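Structural protein VP1 (PDB 4U60) builds the pentameric jelly-roll capsomers of trichodysplasia spinulosa-associated polyomavirus and engages sialylated glycolipids, binding the GM1 oligosaccharide here. Local coordinates at residues 235-240 against 271-276; 63-68 against 157-162; 102-107 against 263-268. All coordinates share one frame; numbering follows the deposited sequence. Where two conformers were deposited one is given.

Interaction 1. Residues 235-240 against 271-276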
loop_
_atom_site.group_PDB
_atom_site.type_symbol
_atom_site.label_atom_id
_atom_site.label_comp_id
_atom_site.label_asym_id
_atom_site.label_seq_id
_atom_site.Cartn_x
_atom_site.Cartn_y
_atom_site.Cartn_z
ATOM N N PRO C 235 -10.691 25.045 15.001
ATOM C CA PRO C 235 -10.466 26.401 14.494
ATOM C C PRO C 235 -11.574 27.365 14.965
ATOM O O PRO C 235 -12.753 27.006 14.937
ATOM C CB PRO C 235 -10.504 26.216 12.985
ATOM C CG PRO C 235 -10.063 24.799 12.764
ATOM C CD PRO C 235 -10.699 24.048 13.907
ATOM N N LEU C 236 -11.179 28.552 15.401
ATOM C CA LEU C 236 -12.108 29.585 15.904
ATOM C C LEU C 236 -12.237 30.670 14.845
ATOM O O LEU C 236 -11.240 31.203 14.365
ATOM C CB LEU C 236 -11.625 30.129 17.235
ATOM C CG LEU C 236 -11.511 29.082 18.353
ATOM C CD1 LEU C 236 -10.821 29.685 19.568
ATOM C CD2 LEU C 236 -12.868 28.535 18.759
ATOM N N CYS C 237 -13.471 30.911 14.413
ATOM C CA CYS C 237 -13.730 31.705 13.229
ATOM C C CYS C 237 -13.743 33.200 13.504
ATOM O O CYS C 237 -14.765 33.779 13.925
ATOM C CB CYS C 237 -15.044 31.241 12.594
ATOM S SG CYS C 237 -14.880 29.554 11.951
ATOM N N LYS C 238 -12.589 33.814 13.255
ATOM C CA LYS C 238 -12.380 35.225 13.523
ATOM C C LYS C 238 -13.251 36.071 12.611
ATOM O O LYS C 238 -13.340 35.816 11.402
ATOM C CB LYS C 238 -10.907 35.562 13.349
ATOM C CG LYS C 238 -10.020 34.900 14.396
ATOM C CD LYS C 238 -8.545 35.153 14.128
ATOM C CE LYS C 238 -7.675 34.539 15.224
ATOM N NZ LYS C 238 -6.223 34.757 14.991
ATOM N N GLY C 239 -13.924 37.047 13.203
ATOM C CA GLY C 239 -14.863 37.889 12.467
ATOM C C GLY C 239 -15.996 37.119 11.815
ATOM O O GLY C 239 -16.539 37.555 10.798
ATOM N N ASP C 240 -16.360 35.976 12.398
ATOM C CA ASP C 240 -17.404 35.098 11.846
ATOM C C ASP C 240 -17.151 34.691 10.391
ATOM O O ASP C 240 -18.088 34.578 9.601
ATOM C CB ASP C 240 -18.777 35.781 11.990
ATOM C CG ASP C 240 -19.102 36.132 13.423
ATOM O OD1 ASP C 240 -18.599 35.437 14.346
ATOM O OD2 ASP C 240 -19.841 37.131 13.649
ATOM N N ILE C 271 -19.212 21.082 6.956
ATOM C CA ILE C 271 -18.496 21.436 8.168
ATOM C C ILE C 271 -19.480 21.700 9.304
ATOM O O ILE C 271 -20.431 22.466 9.155
ATOM C CB ILE C 271 -17.610 22.678 7.924
ATOM C CG1 ILE C 271 -16.595 22.370 6.821
ATOM C CG2 ILE C 271 -16.937 23.108 9.211
ATOM C CD1 ILE C 271 -16.004 23.579 6.151
ATOM N N LEU C 272 -19.246 21.037 10.426
ATOM C CA LEU C 272 -20.044 21.211 11.631
ATOM C C LEU C 272 -19.357 22.213 12.526
ATOM O O LEU C 272 -18.167 22.074 12.779
ATOM C CB LEU C 272 -20.171 19.870 12.349
ATOM C CG LEU C 272 -20.964 19.884 13.646
ATOM C CD1 LEU C 272 -22.437 20.064 13.344
ATOM C CD2 LEU C 272 -20.720 18.602 14.434
ATOM N N LEU C 273 -20.103 23.216 13.000
ATOM C CA LEU C 273 -19.553 24.235 13.910
ATOM C C LEU C 273 -20.411 24.376 15.138
ATOM O O LEU C 273 -21.622 24.098 15.107
ATOM C CB LEU C 273 -19.434 25.605 13.243
ATOM C CG LEU C 273 -18.591 25.624 11.967
ATOM C CD1 LEU C 273 -19.517 25.631 10.762
ATOM C CD2 LEU C 273 -17.672 26.820 11.904
ATOM N N ARG C 274 -19.782 24.825 16.219
ATOM C CA ARG C 274 -20.446 24.984 17.488
ATOM C C ARG C 274 -20.042 26.307 18.107
ATOM O O ARG C 274 -18.981 26.851 17.800
ATOM C CB ARG C 274 -20.112 23.828 18.436
ATOM C CG ARG C 274 -18.672 23.795 18.926
ATOM C CD ARG C 274 -18.404 22.583 19.794
ATOM N NE ARG C 274 -16.990 22.461 20.142
ATOM C CZ ARG C 274 -16.417 21.359 20.649
ATOM N NH1 ARG C 274 -17.125 20.266 20.881
ATOM N NH2 ARG C 274 -15.128 21.350 20.937
ATOM N N LYS C 275 -20.892 26.816 18.986
ATOM C CA LYS C 275 -20.610 28.073 19.650
ATOM C C LYS C 275 -19.658 27.872 20.816
ATOM O O LYS C 275 -19.896 27.027 21.680
ATOM C CB LYS C 275 -21.891 28.727 20.160
ATOM C CG LYS C 275 -22.750 29.330 19.070
ATOM C CD LYS C 275 -23.994 29.983 19.657
ATOM C CE LYS C 275 -24.970 30.376 18.556
ATOM N NZ LYS C 275 -26.244 30.904 19.114
ATOM N N ARG C 276 -18.605 28.688 20.830
ATOM C CA ARG C 276 -17.591 28.671 21.880
ATOM C C ARG C 276 -17.439 30.065 22.505
ATOM O O ARG C 276 -17.243 31.058 21.807
ATOM C CB ARG C 276 -16.252 28.240 21.295
ATOM C CG ARG C 276 -15.063 28.361 22.245
ATOM C CD ARG C 276 -15.041 27.253 23.284
ATOM N NE ARG C 276 -14.539 26.007 22.709
ATOM C CZ ARG C 276 -13.943 25.022 23.386
ATOM N NH1 ARG C 276 -13.770 25.102 24.702
ATOM N NH2 ARG C 276 -13.505 23.949 22.730
#

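Interaction 2. Residues 63-68 against 157-162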
loop_
_atom_site.group_PDB
_atom_site.type_symbol
_atom_site.label_atom_id
_atom_site.label_comp_id
_atom_site.label_asym_id
_atom_site.label_seq_id
_atom_site.Cartn_x
_atom_site.Cartn_y
_atom_site.Cartn_z
ATOM N N GLY C 63 -2.247 30.595 -17.861
ATOM C CA GLY C 63 -3.228 29.529 -17.726
ATOM C C GLY C 63 -2.697 28.120 -17.676
ATOM O O GLY C 63 -3.491 27.189 -17.615
ATOM N N GLU C 64 -1.382 27.912 -17.717
ATOM C CA GLU C 64 -0.871 26.548 -17.651
ATOM C C GLU C 64 -0.525 26.081 -16.242
ATOM O O GLU C 64 -0.037 24.968 -16.084
ATOM C CB GLU C 64 0.331 26.331 -18.579
ATOM C CG GLU C 64 1.673 26.907 -18.139
ATOM C CD GLU C 64 2.791 26.379 -19.009
ATOM O OE1 GLU C 64 3.163 27.088 -19.987
ATOM O OE2 GLU C 64 3.246 25.240 -18.744
ATOM N N ILE C 65 -0.746 26.911 -15.225
ATOM C CA ILE C 65 -0.356 26.480 -13.905
ATOM C C ILE C 65 -1.533 26.471 -12.908
ATOM O O ILE C 65 -2.312 27.413 -12.819
ATOM C CB ILE C 65 0.882 27.174 -13.344
ATOM C CG1 ILE C 65 0.521 28.586 -13.069
ATOM C CG2 ILE C 65 2.157 27.000 -14.207
ATOM C CD1 ILE C 65 0.148 28.729 -11.627
ATOM N N PRO C 66 -1.663 25.366 -12.184
ATOM C CA PRO C 66 -2.702 25.236 -11.172
ATOM C C PRO C 66 -2.532 26.173 -9.976
ATOM O O PRO C 66 -1.399 26.460 -9.569
ATOM C CB PRO C 66 -2.570 23.780 -10.738
ATOM C CG PRO C 66 -2.031 23.088 -11.944
ATOM C CD PRO C 66 -1.115 24.067 -12.592
ATOM N N THR C 67 -3.661 26.615 -9.417
ATOM C CA THR C 67 -3.673 27.485 -8.254
ATOM C C THR C 67 -4.596 26.892 -7.193
ATOM O O THR C 67 -5.364 25.956 -7.469
ATOM C CB THR C 67 -4.139 28.908 -8.605
ATOM O OG1 THR C 67 -5.365 28.846 -9.334
ATOM C CG2 THR C 67 -3.093 29.619 -9.441
ATOM N N TYR C 68 -4.488 27.390 -5.977
ATOM C CA TYR C 68 -5.400 26.971 -4.903
ATOM C C TYR C 68 -6.809 27.497 -5.110
ATOM O O TYR C 68 -7.026 28.648 -5.547
ATOM C CB TYR C 68 -4.889 27.398 -3.534
ATOM C CG TYR C 68 -3.604 26.709 -3.121
ATOM C CD1 TYR C 68 -3.630 25.396 -2.684
ATOM C CD2 TYR C 68 -2.377 27.345 -3.211
ATOM C CE1 TYR C 68 -2.472 24.749 -2.290
ATOM C CE2 TYR C 68 -1.209 26.711 -2.842
ATOM C CZ TYR C 68 -1.261 25.393 -2.398
ATOM O OH TYR C 68 -0.107 24.735 -2.028
ATOM N N ASP C 157 -0.451 38.497 -14.934
ATOM C CA ASP C 157 -0.353 39.410 -13.796
ATOM C C ASP C 157 -1.492 39.237 -12.775
ATOM O O ASP C 157 -1.531 39.955 -11.776
ATOM C CB ASP C 157 -0.256 40.879 -14.260
ATOM C CG ASP C 157 -1.493 41.366 -14.997
ATOM O OD1 ASP C 157 -2.591 40.790 -14.866
ATOM O OD2 ASP C 157 -1.389 42.371 -15.729
ATOM N N LYS C 158 -2.412 38.305 -13.000
ATOM C CA LYS C 158 -3.439 38.021 -12.007
ATOM C C LYS C 158 -2.974 37.013 -10.961
ATOM O O LYS C 158 -3.672 36.773 -9.976
ATOM C CB LYS C 158 -4.706 37.520 -12.680
ATOM C CG LYS C 158 -5.371 38.535 -13.582
ATOM C CD LYS C 158 -6.664 37.946 -14.126
ATOM N N LEU C 159 -1.811 36.416 -11.162
ATOM C CA LEU C 159 -1.249 35.520 -10.156
ATOM C C LEU C 159 -0.707 36.356 -9.006
ATOM O O LEU C 159 -0.352 37.512 -9.204
ATOM C CB LEU C 159 -0.137 34.661 -10.740
ATOM C CG LEU C 159 -0.513 33.759 -11.912
ATOM C CD1 LEU C 159 0.696 33.047 -12.475
ATOM C CD2 LEU C 159 -1.584 32.754 -11.502
ATOM N N VAL C 160 -0.682 35.792 -7.808
ATOM C CA VAL C 160 -0.069 36.445 -6.670
ATOM C C VAL C 160 1.237 35.733 -6.354
ATOM O O VAL C 160 1.242 34.557 -5.974
ATOM C CB VAL C 160 -0.988 36.442 -5.439
ATOM C CG1 VAL C 160 -0.308 37.124 -4.264
ATOM C CG2 VAL C 160 -2.317 37.118 -5.788
ATOM N N VAL C 161 2.338 36.447 -6.550
ATOM C CA VAL C 161 3.675 35.883 -6.369
ATOM C C VAL C 161 4.551 36.975 -5.802
ATOM O O VAL C 161 4.146 38.146 -5.842
ATOM C CB VAL C 161 4.251 35.351 -7.702
ATOM C CG1 VAL C 161 3.416 34.210 -8.231
ATOM C CG2 VAL C 161 4.378 36.452 -8.724
ATOM N N PRO C 162 5.746 36.631 -5.290
ATOM C CA PRO C 162 6.585 37.687 -4.721
ATOM C C PRO C 162 7.074 38.665 -5.766
ATOM O O PRO C 162 7.192 38.314 -6.931
ATOM C CB PRO C 162 7.777 36.912 -4.126
ATOM C CG PRO C 162 7.241 35.531 -3.873
ATOM C CD PRO C 162 6.313 35.295 -5.039
#

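Interaction 3. Residues 102-107 against 263-268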
loop_
_atom_site.group_PDB
_atom_site.type_symbol
_atom_site.label_atom_id
_atom_site.label_comp_id
_atom_site.label_asym_id
_atom_site.label_seq_id
_atom_site.Cartn_x
_atom_site.Cartn_y
_atom_site.Cartn_z
ATOM N N VAL C 102 -15.107 11.646 -9.482
ATOM C CA VAL C 102 -14.054 10.633 -9.692
ATOM C C VAL C 102 -14.394 9.727 -10.871
ATOM O O VAL C 102 -13.529 9.371 -11.665
ATOM C CB VAL C 102 -13.788 9.825 -8.397
ATOM C CG1 VAL C 102 -12.839 8.647 -8.649
ATOM C CG2 VAL C 102 -13.205 10.725 -7.324
ATOM N N SER C 103 -15.659 9.363 -10.996
ATOM C CA SER C 103 -16.099 8.480 -12.070
ATOM C C SER C 103 -15.907 9.053 -13.465
ATOM O O SER C 103 -15.879 8.278 -14.437
ATOM C CB SER C 103 -17.550 8.053 -11.857
ATOM O OG SER C 103 -18.421 9.136 -12.043
ATOM N N SER C 104 -15.769 10.378 -13.584
ATOM C CA SER C 104 -15.472 10.990 -14.888
ATOM C C SER C 104 -14.145 10.541 -15.491
ATOM O O SER C 104 -13.909 10.715 -16.706
ATOM C CB SER C 104 -15.487 12.530 -14.826
ATOM O OG SER C 104 -14.385 13.010 -14.063
ATOM N N LEU C 105 -13.284 9.961 -14.665
ATOM C CA LEU C 105 -12.012 9.461 -15.135
ATOM C C LEU C 105 -12.141 8.095 -15.797
ATOM O O LEU C 105 -11.184 7.596 -16.376
ATOM C CB LEU C 105 -11.012 9.439 -13.968
ATOM C CG LEU C 105 -10.764 10.804 -13.294
ATOM C CD1 LEU C 105 -9.819 10.562 -12.120
ATOM C CD2 LEU C 105 -10.184 11.803 -14.276
ATOM N N VAL C 106 -13.342 7.498 -15.751
ATOM C CA VAL C 106 -13.641 6.271 -16.469
ATOM C C VAL C 106 -14.054 6.684 -17.885
ATOM O O VAL C 106 -15.232 6.642 -18.263
ATOM C CB VAL C 106 -14.760 5.469 -15.762
ATOM C CG1 VAL C 106 -15.070 4.177 -16.524
ATOM C CG2 VAL C 106 -14.407 5.165 -14.313
ATOM N N ASN C 107 -13.085 7.131 -18.658
ATOM C CA ASN C 107 -13.368 7.663 -19.991
ATOM C C ASN C 107 -12.104 7.532 -20.811
ATOM O O ASN C 107 -11.107 8.177 -20.506
ATOM C CB ASN C 107 -13.835 9.106 -19.901
ATOM C CG ASN C 107 -14.266 9.663 -21.249
ATOM O OD1 ASN C 107 -13.848 9.176 -22.306
ATOM N ND2 ASN C 107 -15.087 10.701 -21.219
ATOM N N ARG C 263 -5.573 18.123 -15.220
ATOM C CA ARG C 263 -6.994 17.937 -14.941
ATOM C C ARG C 263 -7.241 17.950 -13.436
ATOM O O ARG C 263 -6.534 17.252 -12.693
ATOM C CB ARG C 263 -7.473 16.612 -15.506
ATOM C CG ARG C 263 -8.908 16.225 -15.176
ATOM C CD ARG C 263 -9.909 17.324 -15.530
ATOM N NE ARG C 263 -11.276 16.833 -15.604
ATOM C CZ ARG C 263 -12.357 17.605 -15.590
ATOM N NH1 ARG C 263 -12.230 18.912 -15.445
ATOM N NH2 ARG C 263 -13.565 17.070 -15.654
ATOM N N GLY C 264 -8.236 18.745 -13.013
ATOM C CA GLY C 264 -8.615 18.877 -11.625
ATOM C C GLY C 264 -10.062 18.522 -11.418
ATOM O O GLY C 264 -10.842 18.540 -12.376
ATOM N N LEU C 265 -10.414 18.185 -10.166
ATOM C CA LEU C 265 -11.789 17.890 -9.806
ATOM C C LEU C 265 -12.252 18.788 -8.655
ATOM O O LEU C 265 -11.426 19.266 -7.858
ATOM C CB LEU C 265 -11.947 16.420 -9.407
ATOM C CG LEU C 265 -11.809 15.405 -10.561
ATOM C CD1 LEU C 265 -11.924 13.999 -9.996
ATOM C CD2 LEU C 265 -12.841 15.605 -11.659
ATOM N N PRO C 266 -13.571 18.986 -8.546
ATOM C CA PRO C 266 -14.099 19.777 -7.452
ATOM C C PRO C 266 -14.077 19.010 -6.133
ATOM O O PRO C 266 -13.968 17.784 -6.121
ATOM C CB PRO C 266 -15.547 20.073 -7.880
ATOM C CG PRO C 266 -15.852 19.177 -9.048
ATOM C CD PRO C 266 -14.633 18.371 -9.359
ATOM N N ARG C 267 -14.165 19.744 -5.035
ATOM C CA ARG C 267 -14.240 19.151 -3.717
ATOM C C ARG C 267 -15.449 19.722 -2.986
ATOM O O ARG C 267 -15.724 20.934 -3.042
ATOM C CB ARG C 267 -12.967 19.449 -2.934
ATOM C CG ARG C 267 -12.949 18.855 -1.537
ATOM C CD ARG C 267 -11.576 19.049 -0.902
ATOM N NE ARG C 267 -10.564 18.101 -1.389
ATOM C CZ ARG C 267 -10.295 16.916 -0.839
ATOM N NH1 ARG C 267 -10.985 16.471 0.215
ATOM N NH2 ARG C 267 -9.333 16.152 -1.334
ATOM N N TYR C 268 -16.136 18.828 -2.289
ATOM C CA TYR C 268 -17.285 19.146 -1.462
ATOM C C TYR C 268 -16.899 19.150 0.006
ATOM O O TYR C 268 -16.036 18.383 0.421
ATOM C CB TYR C 268 -18.342 18.072 -1.703
ATOM C CG TYR C 268 -19.459 18.076 -0.692
ATOM C CD1 TYR C 268 -20.569 18.894 -0.864
ATOM C CD2 TYR C 268 -19.407 17.260 0.432
ATOM C CE1 TYR C 268 -21.616 18.906 0.068
ATOM C CE2 TYR C 268 -20.441 17.257 1.360
ATOM C CZ TYR C 268 -21.545 18.071 1.168
ATOM O OH TYR C 268 -22.578 18.065 2.080
HETATM O O HOH W 1 -12.731 14.293 -15.859
#

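Interaction 1. Residues 235-240 against 271-276
The backbones at Leu236 and Arg276 come no nearer than 8.2 Å between their CA atoms and exchange no hydrogen bond, so this pairing of loop 235-240 with strand 271-276 of the jelly-roll rests on side chains alone. Two separate touches make it up. Deeper in, the thiol of Cys237 reaches toward the strand and its SG meets CD2 of Leu273 at 3.9 Å; the other methyl of Leu273, CD1, is turned from the sulfur. Leu75 and Leu242 of the same chain also pack on Cys237, which places the sulfur among apolar side chains, consistent with the jelly-roll interior. Nearer the end of the strand, Leu236 and Arg276 cross obliquely, and only the aliphatic part of the arginine is used: CD2 of Leu236 is 4.1 Å from Arg276 CG and 4.2 Å from Arg276 CB. Bends at chi2 (76°) and chi3 (78°) fold the chain round to Glu91, where NE makes a salt bridge, and NH1 bonds Leu13 O. Glu91 also pairs with Arg274, so one carboxylate serves two arginines of the strand. The loop itself is held to strand 86-99 by backbone bonds of Pro235 with Ala92 and Cys237 with Trp90. Past Cys237 it reverses through Lys238 and Gly239, where Asp240 N makes a weak 3.1 Å bond to Cys237 O.

Interaction 2. Residues 63-68 against 157-162
Neither segment brings a flat group to the place where Ile65 and Thr67 meet Leu159; between them the contact is made entirely by methyl groups. It joins two of the long loops that overlie the VP1 jelly-roll: residues 63-68 lead into strand 69-74, while residues 157-162 lie in the loop that connects strands 141-144 and 177-179. Leu159 points across from its loop, with CG anti to its own carbonyl carbon (chi1 -59°) and the chain extended beyond, so that the forked end arrives first. Its CD2 lies 4.0 Å from CG2 of Thr67, the two side chains meeting at a slant. Ile65 comes in at the fork: its CD1 is 4.4 Å from Leu159 CD2 and equally 4.4 Å from Leu159 CD1, facing both branches. Ile65 CD1 and Thr67 CG2 are themselves 4.0 Å apart, so Leu159 rests on a small apolar surface built by two residues of one loop. Thr67 divides its branches accordingly, offering the methyl to Leu159 while OG1 makes a weak hydrogen bond to Arg32 O. Pro187 and Glu189 pack against Ile65 as well, as does His109 of a neighbouring subunit, a position that belongs to a glycan pocket. The contact therefore sits close to the subunit boundary. The CA atoms of Thr67 and Leu159, the nearest pair, are 8.6 Å apart.

Interaction 3. Residues 102-107 against 263-268
Van der Waals contacts centre on Leu265, whose two methyls meet a 3-10 turn, residues 102-105, that follows strand 86-99 of the jelly-roll. CD1 lies against the start of the turn, 4.0 Å from both N and CA of Val102, and touches the Val102 side chain more loosely, at 4.4 Å from CG2. The other methyl, CD2, approaches Ser104 OG at 3.9 Å. It also lies over one face of the Arg263 guanidinium, 4.1 Å above its plane and off-centre, near its border, so the same methyl touches both the arginine and the turn, beside the water bridge.

The polar link runs through that water. With chi1 at 69°, Ser104 OG sits between its own backbone N and carbonyl carbon; there it receives a hydrogen bond from the water, and it is also bonded to Gly101 O. The water lies in the guanidinium plane, at its edge. Arg263 NH1 is hydrogen-bonded to Gly44 O of its own chain and to Gln170 O of a neighbouring subunit. Ser103 OG likewise bonds Val188 O and Trp191 O of that subunit, so the contact adjoins the pentamer interface. The bridging water stands 2.8 Å from Ser104 OG and accepts from Arg263 NH2 at 2.9 Å.

In the fold
Interactions 1 and 3 share the long strand 260-279, which pairs antiparallel with strands 12-29, 86-99 and 241-254; their centres lie about 30 Å apart. Interaction 2, in the loops over the fold, is centred about 30 Å from interaction 1, across the centre of the chain, and about 22 Å from interaction 3. Both segments of interaction 2 precede those of interaction 1, while the segments of interaction 3 alternate with those of each. Apart from 263-268 and 271-276 adjoining on the strand, the contacts do not touch within one subunit. Between subunits, segments 63-68 and 102-107 meet, Tyr68 packing on Ser103 of its neighbour. Interaction 1 is thus internal to one subunit, whereas 2 and 3 lie next to subunit boundaries.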